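Alpha-1,2-mannosidase (Bacteroides thetaiotaomicron, PDB 2WVY) probably hydrolyses alpha-1,2-linked mannosides as a calcium-dependent glycoside hydrolase of family 92. Local coordinates at residues Val145-Tyr150 against Ala217-Asp222. Numbering follows the deposited sequence.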
ATOM      1  N   VAL A 145     -52.925   7.206   0.214  1.00  7.67           N
ATOM      2  CA  VAL A 145     -51.870   7.081  -0.780  1.00  6.71           C
ATOM      3  C   VAL A 145     -51.405   8.485  -1.130  1.00  6.62           C
ATOM      4  O   VAL A 145     -52.213   9.356  -1.433  1.00  6.10           O
ATOM      5  CB  VAL A 145     -52.323   6.379  -2.079  1.00  6.83           C
ATOM      6  CG1 VAL A 145     -51.204   6.434  -3.101  1.00  5.50           C
ATOM      7  CG2 VAL A 145     -52.722   4.915  -1.823  1.00  6.09           C
ATOM      8  N   VAL A 146     -50.098   8.703  -1.089  1.00  6.19           N
ATOM      9  CA  VAL A 146     -49.547   9.973  -1.504  1.00  5.76           C
ATOM     10  C   VAL A 146     -48.862   9.845  -2.855  1.00  6.19           C
ATOM     11  O   VAL A 146     -48.113   8.879  -3.108  1.00  5.80           O
ATOM     12  CB  VAL A 146     -48.524  10.504  -0.500  1.00  5.73           C
ATOM     13  CG1 VAL A 146     -47.831  11.717  -1.076  1.00  5.48           C
ATOM     14  CG2 VAL A 146     -49.201  10.855   0.818  1.00  5.24           C
ATOM     15  N   VAL A 147     -49.139  10.809  -3.731  1.00  5.85           N
ATOM     16  CA  VAL A 147     -48.507  10.861  -5.036  1.00  5.84           C
ATOM     17  C   VAL A 147     -47.559  12.052  -5.010  1.00  6.29           C
ATOM     18  O   VAL A 147     -47.960  13.179  -4.697  1.00  6.24           O
ATOM     19  CB  VAL A 147     -49.537  10.985  -6.196  1.00  6.05           C
ATOM     20  CG1 VAL A 147     -48.828  11.142  -7.543  1.00  5.22           C
ATOM     21  CG2 VAL A 147     -50.476   9.749  -6.244  1.00  6.05           C
ATOM     22  N   ASP A 148     -46.291  11.778  -5.303  1.00  6.01           N
ATOM     23  CA  ASP A 148     -45.249  12.783  -5.285  1.00  6.20           C
ATOM     24  C   ASP A 148     -44.822  12.967  -6.741  1.00  5.91           C
ATOM     25  O   ASP A 148     -44.297  12.042  -7.346  1.00  5.62           O
ATOM     26  CB  ASP A 148     -44.081  12.266  -4.416  1.00  5.80           C
ATOM     27  CG  ASP A 148     -42.949  13.271  -4.276  1.00  7.45           C
ATOM     28  OD1 ASP A 148     -42.659  13.980  -5.274  1.00  6.65           O
ATOM     29  OD2 ASP A 148     -42.353  13.354  -3.167  1.00  6.56           O
ATOM     30  N   ALA A 149     -45.068  14.140  -7.313  1.00  5.57           N
ATOM     31  CA  ALA A 149     -44.696  14.363  -8.712  1.00  5.73           C
ATOM     32  C   ALA A 149     -43.348  15.094  -8.891  1.00  5.38           C
ATOM     33  O   ALA A 149     -43.054  15.557  -9.975  1.00  5.38           O
ATOM     34  CB  ALA A 149     -45.814  15.112  -9.457  1.00  5.32           C
ATOM     35  N   TYR A 150     -42.555  15.197  -7.826  1.00  5.73           N
ATOM     36  CA  TYR A 150     -41.187  15.729  -7.872  1.00  6.29           C
ATOM     37  C   TYR A 150     -41.117  17.243  -8.099  1.00  6.65           C
ATOM     38  O   TYR A 150     -42.131  17.915  -8.307  1.00  6.42           O
ATOM     39  CB  TYR A 150     -40.345  14.971  -8.912  1.00  5.99           C
ATOM     40  CG  TYR A 150     -39.201  14.112  -8.364  1.00  7.46           C
ATOM     41  CD1 TYR A 150     -37.870  14.461  -8.614  1.00  7.43           C
ATOM     42  CD2 TYR A 150     -39.447  12.938  -7.639  1.00  7.47           C
ATOM     43  CE1 TYR A 150     -36.822  13.688  -8.157  1.00  8.01           C
ATOM     44  CE2 TYR A 150     -38.389  12.152  -7.158  1.00  7.47           C
ATOM     45  CZ  TYR A 150     -37.081  12.537  -7.435  1.00  8.45           C
ATOM     46  OH  TYR A 150     -36.011  11.779  -7.004  1.00  9.09           O
ATOM     47  N   ALA A 217     -49.969  14.947  -3.957  1.00  8.68           N
ATOM     48  CA  ALA A 217     -51.392  14.860  -3.695  1.00  8.66           C
ATOM     49  C   ALA A 217     -51.604  13.697  -2.743  1.00  8.62           C
ATOM     50  O   ALA A 217     -50.782  12.786  -2.681  1.00  8.56           O
ATOM     51  CB  ALA A 217     -52.171  14.639  -4.995  1.00  8.31           C
ATOM     52  N   TYR A 218     -52.677  13.745  -1.967  1.00  8.80           N
ATOM     53  CA  TYR A 218     -53.034  12.597  -1.159  1.00  9.05           C
ATOM     54  C   TYR A 218     -54.448  12.177  -1.482  1.00  9.22           C
ATOM     55  O   TYR A 218     -55.273  13.001  -1.892  1.00  8.77           O
ATOM     56  CB  TYR A 218     -52.880  12.874   0.339  1.00  9.10           C
ATOM     57  CG  TYR A 218     -54.009  13.669   0.964  1.00  9.82           C
ATOM     58  CD1 TYR A 218     -55.191  13.042   1.369  1.00 10.21           C
ATOM     59  CD2 TYR A 218     -53.893  15.044   1.153  1.00 10.35           C
ATOM     60  CE1 TYR A 218     -56.218  13.760   1.953  1.00 11.02           C
ATOM     61  CE2 TYR A 218     -54.916  15.777   1.732  1.00 10.77           C
ATOM     62  CZ  TYR A 218     -56.076  15.132   2.127  1.00 12.05           C
ATOM     63  OH  TYR A 218     -57.091  15.866   2.694  1.00 12.48           O
ATOM     64  N   LEU A 219     -54.706  10.880  -1.317  1.00  9.15           N
ATOM     65  CA  LEU A 219     -56.051  10.330  -1.387  1.00  9.11           C
ATOM     66  C   LEU A 219     -56.243   9.538  -0.115  1.00  9.54           C
ATOM     67  O   LEU A 219     -55.300   8.895   0.379  1.00  9.81           O
ATOM     68  CB  LEU A 219     -56.215   9.379  -2.572  1.00  8.68           C
ATOM     69  CG  LEU A 219     -55.869   9.780  -4.007  1.00  9.71           C
ATOM     70  CD1 LEU A 219     -56.634  11.018  -4.428  1.00  8.01           C
ATOM     71  CD2 LEU A 219     -54.363  10.005  -4.168  1.00 10.27           C
ATOM     72  N   LYS A 220     -57.461   9.575   0.413  1.00  9.23           N
ATOM     73  CA  LYS A 220     -57.779   8.870   1.635  1.00  9.69           C
ATOM     74  C   LYS A 220     -58.842   7.814   1.328  1.00  9.66           C
ATOM     75  O   LYS A 220     -59.829   8.111   0.654  1.00  9.68           O
ATOM     76  CB  LYS A 220     -58.293   9.848   2.691  1.00  9.53           C
ATOM     77  CG  LYS A 220     -58.525   9.212   4.056  1.00  9.50           C
ATOM     78  CD  LYS A 220     -58.859  10.273   5.079  1.00 11.41           C
ATOM     79  CE  LYS A 220     -58.632   9.805   6.508  1.00 13.93           C
ATOM     80  NZ  LYS A 220     -59.741   8.956   7.031  1.00 16.67           N
ATOM     81  N   PHE A 221     -58.639   6.585   1.801  1.00  9.51           N
ATOM     82  CA  PHE A 221     -59.578   5.506   1.483  1.00  9.83           C
ATOM     83  C   PHE A 221     -60.285   4.940   2.706  1.00 10.51           C
ATOM     84  O   PHE A 221     -59.999   5.297   3.849  1.00 10.55           O
ATOM     85  CB  PHE A 221     -58.892   4.392   0.692  1.00  9.03           C
ATOM     86  CG  PHE A 221     -58.239   4.880  -0.549  1.00  8.44           C
ATOM     87  CD1 PHE A 221     -58.936   4.916  -1.738  1.00  7.38           C
ATOM     88  CD2 PHE A 221     -56.948   5.372  -0.517  1.00  4.72           C
ATOM     89  CE1 PHE A 221     -58.336   5.401  -2.887  1.00  6.53           C
ATOM     90  CE2 PHE A 221     -56.356   5.855  -1.665  1.00  4.95           C
ATOM     91  CZ  PHE A 221     -57.051   5.860  -2.850  1.00  4.45           C
ATOM     92  N   ASP A 222     -61.228   4.056   2.451  1.00 11.52           N
ATOM     93  CA  ASP A 222     -61.859   3.322   3.524  1.00 13.21           C
ATOM     94  C   ASP A 222     -62.048   1.875   3.072  1.00 13.45           C
ATOM     95  O   ASP A 222     -63.161   1.370   3.005  1.00 14.33           O
ATOM     96  CB  ASP A 222     -63.194   3.970   3.900  1.00 13.37           C
ATOM     97  CG  ASP A 222     -63.713   3.516   5.263  1.00 15.96           C
ATOM     98  OD1 ASP A 222     -62.951   2.907   6.053  1.00 16.82           O
ATOM     99  OD2 ASP A 222     -64.909   3.768   5.533  1.00 18.75           O
TER
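Residues 145-148 and 217-221 run antiparallel as neighbouring strands of the beta-sandwich N-terminal domain of this family 92 enzyme, their axes approaching to 4.7 Å at 164°, with Val-145 to Val-147 paired to Ala-217 to Leu-219. Val-145 with Leu-219 and Val-147 with Ala-217 are hydrogen-bonded pairs, each closed by two reciprocal N-H to O=C bonds; that from Val-147 N to Ala-217 O measures 2.8 Å and is nearly straight. Between them, Val-146 and Tyr-218 form a non-hydrogen-bonded pair whose CA atoms are 4.4 Å apart. Here the carbonyls are reused by CA-H...O contacts: Val-146 CA lies 3.3 Å from Ala-217 O, and Tyr-218 CA similarly meets Val-145 O.

Val-145, Val-147, Ala-217 and Leu-219 direct their side chains to one face, which packs in the sandwich interior against Phe-188 and Met-186 of strand 182-188 and Ile-156 and Ile-158 of strand 154-159. On this face the CG2 methyl of Val-145, anti to its carbonyl carbon, reaches CE2 of the Phe-221 ring at 3.8 Å, arriving obliquely to the ring plane. Phe-221 also meets Phe-188, with the two ring planes at about 45°. Leu-219 CD2 sits 3.5 Å from Val-145 O and makes a looser contact with Val-147 CG2.

The other face carries Val-146 and Tyr-218. With chi1 at 79°, Tyr-218 holds CG between its backbone N and carbonyl carbon, and the phenol leads away from Val-146 to hydrogen-bond through OH with His-205 ND1. Across the strands its CB lies 4.2 Å from Val-146 CG2. Beyond the paired residues, Asp-148 closes an Asx turn: its OD1 accepts from Tyr-150 N at 2.8 Å, while OD2 forms a salt bridge with Arg-96 NH1.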